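Local coordinates for putative cathepsin d (Ixodes ricinus, PDB 5N7Q), which probably cleaves proteins as an aspartic endopeptidase of the pepsin-like A1 family, and is caught here in complex with the inhibitor pepstatin A, at residues Pro27-Gln32 with His58-Ser63; Val204-Ala209 with Asn244-Gly249; Ser266-Thr271 with Lys284-Lys289. One frame throughout, in Å; residues are numbered along the deposited sequence.

Interaction 1 (Pro27-Gln32 with His58-Ser63)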
loop_
_atom_site.group_PDB
_atom_site.type_symbol
_atom_site.label_atom_id
_atom_site.label_comp_id
_atom_site.label_asym_id
_atom_site.label_seq_id
_atom_site.Cartn_x
_atom_site.Cartn_y
_atom_site.Cartn_z
ATOM N N PRO A 27 -10.493 -14.005 23.984
ATOM C CA PRO A 27 -11.021 -12.680 23.667
ATOM C C PRO A 27 -10.086 -11.894 22.737
ATOM O O PRO A 27 -8.952 -12.314 22.523
ATOM C CB PRO A 27 -11.095 -12.000 25.043
ATOM C CG PRO A 27 -10.077 -12.696 25.862
ATOM C CD PRO A 27 -10.057 -14.113 25.390
ATOM N N PRO A 28 -10.560 -10.757 22.209
ATOM C CA PRO A 28 -9.758 -10.015 21.224
ATOM C C PRO A 28 -8.427 -9.499 21.745
ATOM O O PRO A 28 -8.347 -8.945 22.855
ATOM C CB PRO A 28 -10.678 -8.848 20.837
ATOM C CG PRO A 28 -12.057 -9.363 21.108
ATOM C CD PRO A 28 -11.906 -10.184 22.349
ATOM N N GLN A 29 -7.379 -9.711 20.959
ATOM C CA GLN A 29 -6.081 -9.081 21.147
ATOM C C GLN A 29 -5.915 -8.043 20.047
ATOM O O GLN A 29 -6.056 -8.361 18.870
ATOM C CB GLN A 29 -4.969 -10.099 21.066
ATOM C CG GLN A 29 -5.081 -11.178 22.143
ATOM C CD GLN A 29 -4.025 -12.257 21.995
ATOM O OE1 GLN A 29 -2.853 -11.971 21.701
ATOM N NE2 GLN A 29 -4.421 -13.505 22.238
ATOM N N ASP A 30 -5.595 -6.822 20.442
ATOM C CA ASP A 30 -5.636 -5.669 19.512
ATOM C C ASP A 30 -4.262 -5.347 18.898
ATOM O O ASP A 30 -3.238 -5.413 19.560
ATOM C CB ASP A 30 -6.172 -4.454 20.238
ATOM C CG ASP A 30 -7.628 -4.581 20.619
ATOM O OD1 ASP A 30 -8.408 -5.237 19.916
ATOM O OD2 ASP A 30 -8.000 -3.973 21.658
ATOM N N PHE A 31 -4.284 -4.985 17.609
ATOM C CA PHE A 31 -3.080 -4.616 16.852
ATOM C C PHE A 31 -3.374 -3.495 15.889
ATOM O O PHE A 31 -4.542 -3.151 15.636
ATOM C CB PHE A 31 -2.582 -5.815 16.031
ATOM C CG PHE A 31 -2.345 -7.049 16.863
ATOM C CD1 PHE A 31 -3.367 -7.958 17.141
ATOM C CD2 PHE A 31 -1.086 -7.280 17.388
ATOM C CE1 PHE A 31 -3.121 -9.049 17.967
ATOM C CE2 PHE A 31 -0.844 -8.368 18.195
ATOM C CZ PHE A 31 -1.860 -9.252 18.480
ATOM N N GLN A 32 -2.289 -2.924 15.386
ATOM C CA GLN A 32 -2.331 -1.987 14.253
ATOM C C GLN A 32 -1.585 -2.598 13.110
ATOM O O GLN A 32 -0.480 -3.117 13.283
ATOM C CB GLN A 32 -1.688 -0.666 14.634
ATOM C CG GLN A 32 -2.401 0.032 15.781
ATOM C CD GLN A 32 -3.735 0.588 15.386
ATOM O OE1 GLN A 32 -3.972 0.881 14.216
ATOM N NE2 GLN A 32 -4.637 0.743 16.361
ATOM N N HIS A 58 2.816 -4.613 19.888
ATOM C CA HIS A 58 1.808 -5.548 20.386
ATOM C C HIS A 58 2.076 -6.954 19.861
ATOM O O HIS A 58 2.396 -7.148 18.685
ATOM C CB HIS A 58 0.402 -5.079 20.068
ATOM C CG HIS A 58 0.150 -3.673 20.487
ATOM N ND1 HIS A 58 -0.034 -2.661 19.571
ATOM C CD2 HIS A 58 0.153 -3.087 21.704
ATOM C CE1 HIS A 58 -0.175 -1.514 20.211
ATOM N NE2 HIS A 58 -0.070 -1.746 21.508
ATOM N N ARG A 59 1.991 -7.928 20.761
ATOM C CA ARG A 59 2.289 -9.330 20.441
ATOM C C ARG A 59 1.050 -10.202 20.534
ATOM O O ARG A 59 0.145 -9.951 21.352
ATOM C CB ARG A 59 3.422 -9.852 21.339
ATOM C CG ARG A 59 4.741 -9.111 21.180
ATOM C CD ARG A 59 5.805 -9.496 22.206
ATOM N NE ARG A 59 5.316 -9.329 23.566
ATOM C CZ ARG A 59 5.142 -8.171 24.214
ATOM N NH1 ARG A 59 5.422 -6.991 23.658
ATOM N NH2 ARG A 59 4.649 -8.193 25.462
ATOM N N TYR A 60 1.007 -11.201 19.670
ATOM C CA TYR A 60 -0.076 -12.194 19.667
ATOM C C TYR A 60 0.325 -13.345 20.579
ATOM O O TYR A 60 1.401 -13.931 20.374
ATOM C CB TYR A 60 -0.283 -12.701 18.262
ATOM C CG TYR A 60 -1.230 -13.893 18.206
ATOM C CD1 TYR A 60 -2.554 -13.766 18.541
ATOM C CD2 TYR A 60 -0.779 -15.148 17.836
ATOM C CE1 TYR A 60 -3.421 -14.854 18.510
ATOM C CE2 TYR A 60 -1.632 -16.226 17.753
ATOM C CZ TYR A 60 -2.953 -16.092 18.098
ATOM O OH TYR A 60 -3.790 -17.192 18.040
ATOM N N ASP A 61 -0.543 -13.654 21.562
ATOM C CA ASP A 61 -0.311 -14.780 22.476
ATOM C C ASP A 61 -1.392 -15.845 22.237
ATOM O O ASP A 61 -2.486 -15.751 22.728
ATOM C CB ASP A 61 -0.320 -14.322 23.925
ATOM C CG ASP A 61 0.097 -15.426 24.877
ATOM O OD1 ASP A 61 0.128 -16.605 24.470
ATOM O OD2 ASP A 61 0.387 -15.115 26.055
ATOM N N SER A 62 -1.042 -16.862 21.467
ATOM C CA SER A 62 -1.962 -17.957 21.175
ATOM C C SER A 62 -2.545 -18.626 22.418
ATOM O O SER A 62 -3.674 -19.102 22.387
ATOM C CB SER A 62 -1.238 -18.999 20.325
ATOM O OG SER A 62 -0.107 -19.510 21.000
ATOM N N SER A 63 -1.756 -18.650 23.492
ATOM C CA SER A 63 -2.147 -19.382 24.685
ATOM C C SER A 63 -3.285 -18.737 25.444
ATOM O O SER A 63 -3.876 -19.385 26.302
ATOM C CB SER A 63 -0.936 -19.572 25.622
ATOM O OG SER A 63 -0.627 -18.396 26.363
HETATM O O HOH W 1 -1.658 -10.298 23.643
HETATM O O HOH W 2 -2.042 -7.378 21.483
#
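His58 opens the contact by setting its CB beside the Phe31 ring, 3.8 Å from CD2, and near Asp30 O. The imidazole continues past Phe31 in the opposite sense, its ND1 hydrogen-bonded to Asp122. His58 O meets the Phe31 ring at its edge, 3.5 Å from CE2, and is buried without a hydrogen-bonding partner. Arg59 CB points away from strand 29-36, and NH1 is hydrogen-bonded to Cys54 O, but the backbone lies along the same ring edge. Arg59 O takes one water shared with Gln29 OE1 and, weakly, a second shared with Asp30 O; the latter sits over one face of Phe31, toward its rim. The loop after helix 52-55 is thus laid along strand 29-36, in the N-terminal part of the pepsin-like fold, without strand pairing. Tyr60 closes the ring's far end, CB 3.8 Å from Phe31 CZ, while its OH bonds to Asp91. At Asp61 the Gln29 amide spans the backbone, carried there because CG lies beside the backbone N (chi1 -61°) and the chain runs extended. Asp61 N donates to Gln29 OE1 at 2.9 Å, nearly straight at 173°, on a lone pair in the plane of the Gln29 carbonyl. Gln29 NE2 donates to Asp61 O at 3.0 Å from above the plane of the Asp61 carbonyl. Asp61 OD1 accepts from Ser63 N, closing an Asx turn, and also from Ser63 OG.

Interaction 2 (Val204-Ala209 with Asn244-Gly249)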
loop_
_atom_site.group_PDB
_atom_site.type_symbol
_atom_site.label_atom_id
_atom_site.label_comp_id
_atom_site.label_asym_id
_atom_site.label_seq_id
_atom_site.Cartn_x
_atom_site.Cartn_y
_atom_site.Cartn_z
ATOM N N VAL A 204 3.139 8.047 -19.514
ATOM C CA VAL A 204 3.491 8.886 -18.371
ATOM C C VAL A 204 4.147 10.114 -18.981
ATOM O O VAL A 204 4.960 9.964 -19.903
ATOM C CB VAL A 204 4.478 8.165 -17.425
ATOM C CG1 VAL A 204 4.882 9.064 -16.257
ATOM C CG2 VAL A 204 3.894 6.869 -16.889
ATOM N N LYS A 205 3.779 11.306 -18.550
ATOM C CA LYS A 205 4.382 12.509 -19.147
ATOM C C LYS A 205 4.444 13.652 -18.183
ATOM O O LYS A 205 3.708 13.685 -17.194
ATOM C CB LYS A 205 3.600 12.945 -20.383
ATOM C CG LYS A 205 2.189 13.432 -20.111
ATOM C CD LYS A 205 1.473 13.855 -21.384
ATOM C CE LYS A 205 0.000 14.135 -21.096
ATOM N NZ LYS A 205 -0.793 14.436 -22.317
ATOM N N SER A 206 5.320 14.606 -18.494
ATOM C CA SER A 206 5.354 15.881 -17.800
ATOM C C SER A 206 5.573 16.947 -18.845
ATOM O O SER A 206 6.426 16.775 -19.727
ATOM C CB SER A 206 6.488 15.905 -16.785
ATOM O OG SER A 206 6.367 17.078 -15.994
ATOM N N VAL A 207 4.791 18.010 -18.782
ATOM C CA VAL A 207 4.823 19.071 -19.785
ATOM C C VAL A 207 5.001 20.371 -19.021
ATOM O O VAL A 207 4.061 20.894 -18.436
ATOM C CB VAL A 207 3.517 19.092 -20.604
ATOM C CG1 VAL A 207 3.620 20.092 -21.750
ATOM C CG2 VAL A 207 3.176 17.698 -21.111
ATOM N N SER A 208 6.211 20.907 -19.020
ATOM C CA SER A 208 6.489 22.135 -18.291
ATOM C C SER A 208 6.223 23.357 -19.146
ATOM O O SER A 208 6.535 23.355 -20.333
ATOM C CB SER A 208 7.939 22.158 -17.843
ATOM O OG SER A 208 8.212 23.358 -17.148
ATOM N N ALA A 209 5.698 24.412 -18.526
ATOM C CA ALA A 209 5.619 25.730 -19.149
ATOM C C ALA A 209 6.987 26.409 -19.318
ATOM O O ALA A 209 7.124 27.310 -20.148
ATOM C CB ALA A 209 4.676 26.630 -18.347
ATOM N N ASN A 244 13.176 12.543 -13.126
ATOM C CA ASN A 244 13.816 13.408 -12.139
ATOM C C ASN A 244 14.756 14.449 -12.733
ATOM O O ASN A 244 14.748 15.576 -12.265
ATOM C CB ASN A 244 14.480 12.584 -11.034
ATOM C CG ASN A 244 13.476 12.130 -10.004
ATOM O OD1 ASN A 244 13.005 12.958 -9.208
ATOM N ND2 ASN A 244 13.077 10.871 -10.054
ATOM N N GLN A 245 15.482 14.100 -13.787
ATOM C CA GLN A 245 16.294 15.099 -14.500
ATOM C C GLN A 245 15.441 16.252 -15.024
ATOM O O GLN A 245 15.813 17.429 -14.853
ATOM C CB GLN A 245 17.037 14.441 -15.655
ATOM C CG GLN A 245 18.120 15.373 -16.198
ATOM C CD GLN A 245 18.951 14.694 -17.247
ATOM O OE1 GLN A 245 19.286 13.508 -17.113
ATOM N NE2 GLN A 245 19.292 15.425 -18.299
ATOM N N TYR A 246 14.291 15.929 -15.623
ATOM C CA TYR A 246 13.374 16.960 -16.121
ATOM C C TYR A 246 12.863 17.843 -14.983
ATOM O O TYR A 246 12.661 19.041 -15.163
ATOM C CB TYR A 246 12.195 16.275 -16.817
ATOM C CG TYR A 246 11.272 17.180 -17.596
ATOM C CD1 TYR A 246 11.653 17.674 -18.843
ATOM C CD2 TYR A 246 9.989 17.481 -17.147
ATOM C CE1 TYR A 246 10.805 18.468 -19.587
ATOM C CE2 TYR A 246 9.136 18.290 -17.882
ATOM C CZ TYR A 246 9.532 18.762 -19.141
ATOM O OH TYR A 246 8.681 19.560 -19.895
ATOM N N LEU A 247 12.615 17.234 -13.814
ATOM C CA LEU A 247 12.084 17.975 -12.654
ATOM C C LEU A 247 13.123 18.728 -11.845
ATOM O O LEU A 247 12.763 19.529 -10.961
ATOM C CB LEU A 247 11.319 17.026 -11.739
ATOM C CG LEU A 247 10.119 16.288 -12.343
ATOM C CD1 LEU A 247 9.551 15.329 -11.313
ATOM C CD2 LEU A 247 9.027 17.219 -12.836
ATOM N N GLY A 248 14.398 18.464 -12.098
ATOM C CA GLY A 248 15.484 19.062 -11.296
ATOM C C GLY A 248 15.793 18.291 -10.018
ATOM O O GLY A 248 16.365 18.834 -9.073
ATOM N N GLY A 249 15.392 17.018 -9.966
ATOM C CA GLY A 249 15.755 16.133 -8.868
ATOM C C GLY A 249 17.168 15.612 -8.975
ATOM O O GLY A 249 17.608 15.228 -10.068
#
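Tyr246 reaches from the last turn of its helix to the chain leaving strand 198-206, and it meets that chain with the rim of its ring. CG stands anti to the backbone N (chi1 -170°), which carries the phenol out toward Ser206 and Ser208. Ser208 N lies in the plane of the ring and donates to Tyr246 OH at 2.9 Å, with an N-H...O angle of 160°. The hydroxyl is also hydrogen-bonded to Ala213 O, so the tyrosine joins two backbone positions of the loop between strands 198-206 and 215-217. Ser208 CB approaches the same oxygen to 3.4 Å, while its own OG is engaged by Ser210 N. Further back along the ring, Ser206 fills the edge beside CD2 and CE2, its OG 3.6 Å from Tyr246 CE2. That contact is mere packing, for Ser206 OG has its hydrogen bond with Asn269 O. Leu247 adds CD2 at 4.1 Å from Ser206 OG, which thus touches both an aromatic and an aliphatic side chain. The helix stops in a Schellman motif: Gly248 takes a positive phi of 85°, Gly249 N bonds back to Asn244 O and Gly248 N to Gln245 O. In the C-terminal part of the pepsin-like fold, helix 237-247 packs its end against that of strand 198-206, with Glu215 of strand 215-217 touching Tyr246 and Pro268 touching Leu247.

Interaction 3 (Ser266-Thr271 with Lys284-Lys289); sequences SLPNVT and KDYVLK
Tyr286 is the large projection here, and it enters a notch bounded by Leu267, Pro268 and Val270. At the bottom of the notch its OH donates to Pro268 O, 2.7 Å away; the acceptor lies in the plane of the ring, and the donor in the plane of the carbonyl. One wall is Leu267, whose CB comes within 3.4 Å of Tyr286 OH and whose side chain crosses the phenol at a slant. The other is Val270, with CG2 set 3.8 Å from Tyr286 CE2 and the two side chains nearly perpendicular. The ring reaches this slot because CG lies between the backbone N and the carbonyl carbon (chi1 69°). Tyr286 ends the short helix 283-286, which follows the hairpin of strands 270-274 and 277-281 in the C-terminal part of the pepsin-like fold; the contact closes the chain back onto the entry to that hairpin. A smaller bump, Val287, stands beside the phenol and places CG2 4.0 Å from Leu267 CD1, the side chains crossing at about a right angle. Leu267 CD1 thus touches both tyrosine and valine. Next along, Leu288 packs on a modified side chain of the bound peptide. Pro268 contributes mostly its carbonyl, since its CB points away and its ring touches Ser206. Phe302 of strand 295-304 meets the Tyr286 ring, planes at about 55°, and touches Val270.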
loop_
_atom_site.group_PDB
_atom_site.type_symbol
_atom_site.label_atom_id
_atom_site.label_comp_id
_atom_site.label_asym_id
_atom_site.label_seq_id
_atom_site.Cartn_x
_atom_site.Cartn_y
_atom_site.Cartn_z
ATOM N N SER A 266 7.610 26.043 -9.107
ATOM C CA SER A 266 7.862 26.016 -10.537
ATOM C C SER A 266 7.778 24.612 -11.154
ATOM O O SER A 266 7.923 24.473 -12.354
ATOM C CB SER A 266 9.222 26.643 -10.842
ATOM O OG SER A 266 9.186 28.040 -10.525
ATOM N N LEU A 267 7.575 23.574 -10.334
ATOM C CA LEU A 267 7.563 22.193 -10.829
ATOM C C LEU A 267 6.303 21.884 -11.636
ATOM O O LEU A 267 5.225 22.303 -11.284
ATOM C CB LEU A 267 7.665 21.211 -9.675
ATOM C CG LEU A 267 8.967 21.129 -8.904
ATOM C CD1 LEU A 267 8.730 20.401 -7.592
ATOM C CD2 LEU A 267 10.041 20.424 -9.690
ATOM N N PRO A 268 6.448 21.197 -12.759
ATOM C CA PRO A 268 5.291 20.823 -13.569
ATOM C C PRO A 268 4.499 19.627 -13.049
ATOM O O PRO A 268 5.015 18.797 -12.295
ATOM C CB PRO A 268 5.937 20.475 -14.916
ATOM C CG PRO A 268 7.242 19.895 -14.525
ATOM C CD PRO A 268 7.705 20.667 -13.323
ATOM N N ASN A 269 3.247 19.536 -13.468
ATOM C CA ASN A 269 2.452 18.338 -13.204
ATOM C C ASN A 269 3.087 17.126 -13.901
ATOM O O ASN A 269 3.784 17.269 -14.925
ATOM C CB ASN A 269 0.994 18.526 -13.657
ATOM C CG ASN A 269 0.252 19.607 -12.862
ATOM O OD1 ASN A 269 0.734 20.118 -11.868
ATOM N ND2 ASN A 269 -0.939 19.987 -13.344
ATOM N N VAL A 270 2.836 15.939 -13.347
ATOM C CA VAL A 270 3.182 14.658 -13.969
ATOM C C VAL A 270 1.892 13.864 -14.142
ATOM O O VAL A 270 1.092 13.778 -13.224
ATOM C CB VAL A 270 4.204 13.882 -13.130
ATOM C CG1 VAL A 270 4.504 12.509 -13.690
ATOM C CG2 VAL A 270 5.516 14.662 -13.017
ATOM N N THR A 271 1.689 13.299 -15.329
ATOM C CA THR A 271 0.395 12.707 -15.696
ATOM C C THR A 271 0.540 11.258 -16.124
ATOM O O THR A 271 1.391 10.936 -16.965
ATOM C CB THR A 271 -0.236 13.524 -16.819
ATOM O OG1 THR A 271 -0.372 14.884 -16.399
ATOM C CG2 THR A 271 -1.611 12.960 -17.228
ATOM N N LYS A 284 2.276 19.473 -5.531
ATOM C CA LYS A 284 1.704 19.336 -4.182
ATOM C C LYS A 284 1.393 17.869 -3.859
ATOM O O LYS A 284 1.546 17.435 -2.704
ATOM C CB LYS A 284 0.458 20.203 -3.984
ATOM C CG LYS A 284 -0.104 20.152 -2.555
ATOM C CD LYS A 284 -0.998 21.354 -2.308
ATOM C CE LYS A 284 -1.512 21.448 -0.877
ATOM N NZ LYS A 284 -2.693 22.358 -0.808
ATOM N N ASP A 285 1.009 17.103 -4.886
ATOM C CA ASP A 285 0.729 15.674 -4.749
ATOM C C ASP A 285 2.006 14.828 -4.665
ATOM O O ASP A 285 2.072 13.883 -3.882
ATOM C CB ASP A 285 -0.098 15.160 -5.921
ATOM C CG ASP A 285 -1.437 15.865 -6.059
ATOM O OD1 ASP A 285 -2.158 16.003 -5.048
ATOM O OD2 ASP A 285 -1.775 16.279 -7.197
ATOM N N TYR A 286 3.043 15.174 -5.448
ATOM C CA TYR A 286 4.178 14.251 -5.585
ATOM C C TYR A 286 5.444 14.587 -4.823
ATOM O O TYR A 286 6.349 13.790 -4.793
ATOM C CB TYR A 286 4.480 13.959 -7.057
ATOM C CG TYR A 286 5.052 15.091 -7.887
ATOM C CD1 TYR A 286 6.340 15.585 -7.675
ATOM C CD2 TYR A 286 4.322 15.631 -8.963
ATOM C CE1 TYR A 286 6.869 16.577 -8.486
ATOM C CE2 TYR A 286 4.862 16.620 -9.775
ATOM C CZ TYR A 286 6.133 17.089 -9.513
ATOM O OH TYR A 286 6.673 18.075 -10.328
ATOM N N VAL A 287 5.498 15.729 -4.154
ATOM C CA VAL A 287 6.645 16.070 -3.300
ATOM C C VAL A 287 6.325 15.687 -1.872
ATOM O O VAL A 287 5.311 16.108 -1.334
ATOM C CB VAL A 287 7.011 17.566 -3.389
ATOM C CG1 VAL A 287 8.130 17.928 -2.404
ATOM C CG2 VAL A 287 7.386 17.930 -4.813
ATOM N N LEU A 288 7.197 14.889 -1.276
ATOM C CA LEU A 288 7.038 14.437 0.106
ATOM C C LEU A 288 8.010 15.175 1.008
ATOM O O LEU A 288 9.205 15.156 0.758
ATOM C CB LEU A 288 7.284 12.930 0.202
ATOM C CG LEU A 288 7.076 12.299 1.597
ATOM C CD1 LEU A 288 5.618 12.243 1.976
ATOM C CD2 LEU A 288 7.696 10.914 1.619
ATOM N N LYS A 289 7.502 15.788 2.076
ATOM C CA LYS A 289 8.350 16.351 3.144
ATOM C C LYS A 289 8.863 15.231 4.017
ATOM O O LYS A 289 8.069 14.431 4.532
ATOM C CB LYS A 289 7.583 17.311 4.052
ATOM C CG LYS A 289 8.443 17.865 5.197
ATOM C CD LYS A 289 7.626 18.706 6.168
ATOM C CE LYS A 289 8.406 19.012 7.431
ATOM N NZ LYS A 289 7.557 19.780 8.381
#

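The three contacts follow one another along the chain, each closing before the next opens. Interaction 1 stands alone on one side of the molecule: its centre is about 47 Å from that of interaction 2 and 40 Å from that of interaction 3, and both of those lie across the chain's centre. Interactions 2 and 3 are neighbours, with centres about 10 Å apart. Strands 198-206 and 270-274 pair antiparallel in one sheet, and Lys205 O lies 2.8 Å from Thr271 N. Leu247 and Leu267 also touch. Helices 237-247 and 283-286 are thus tied to adjacent strands of one half of the two-lobed protease, whereas interaction 1 belongs to the other.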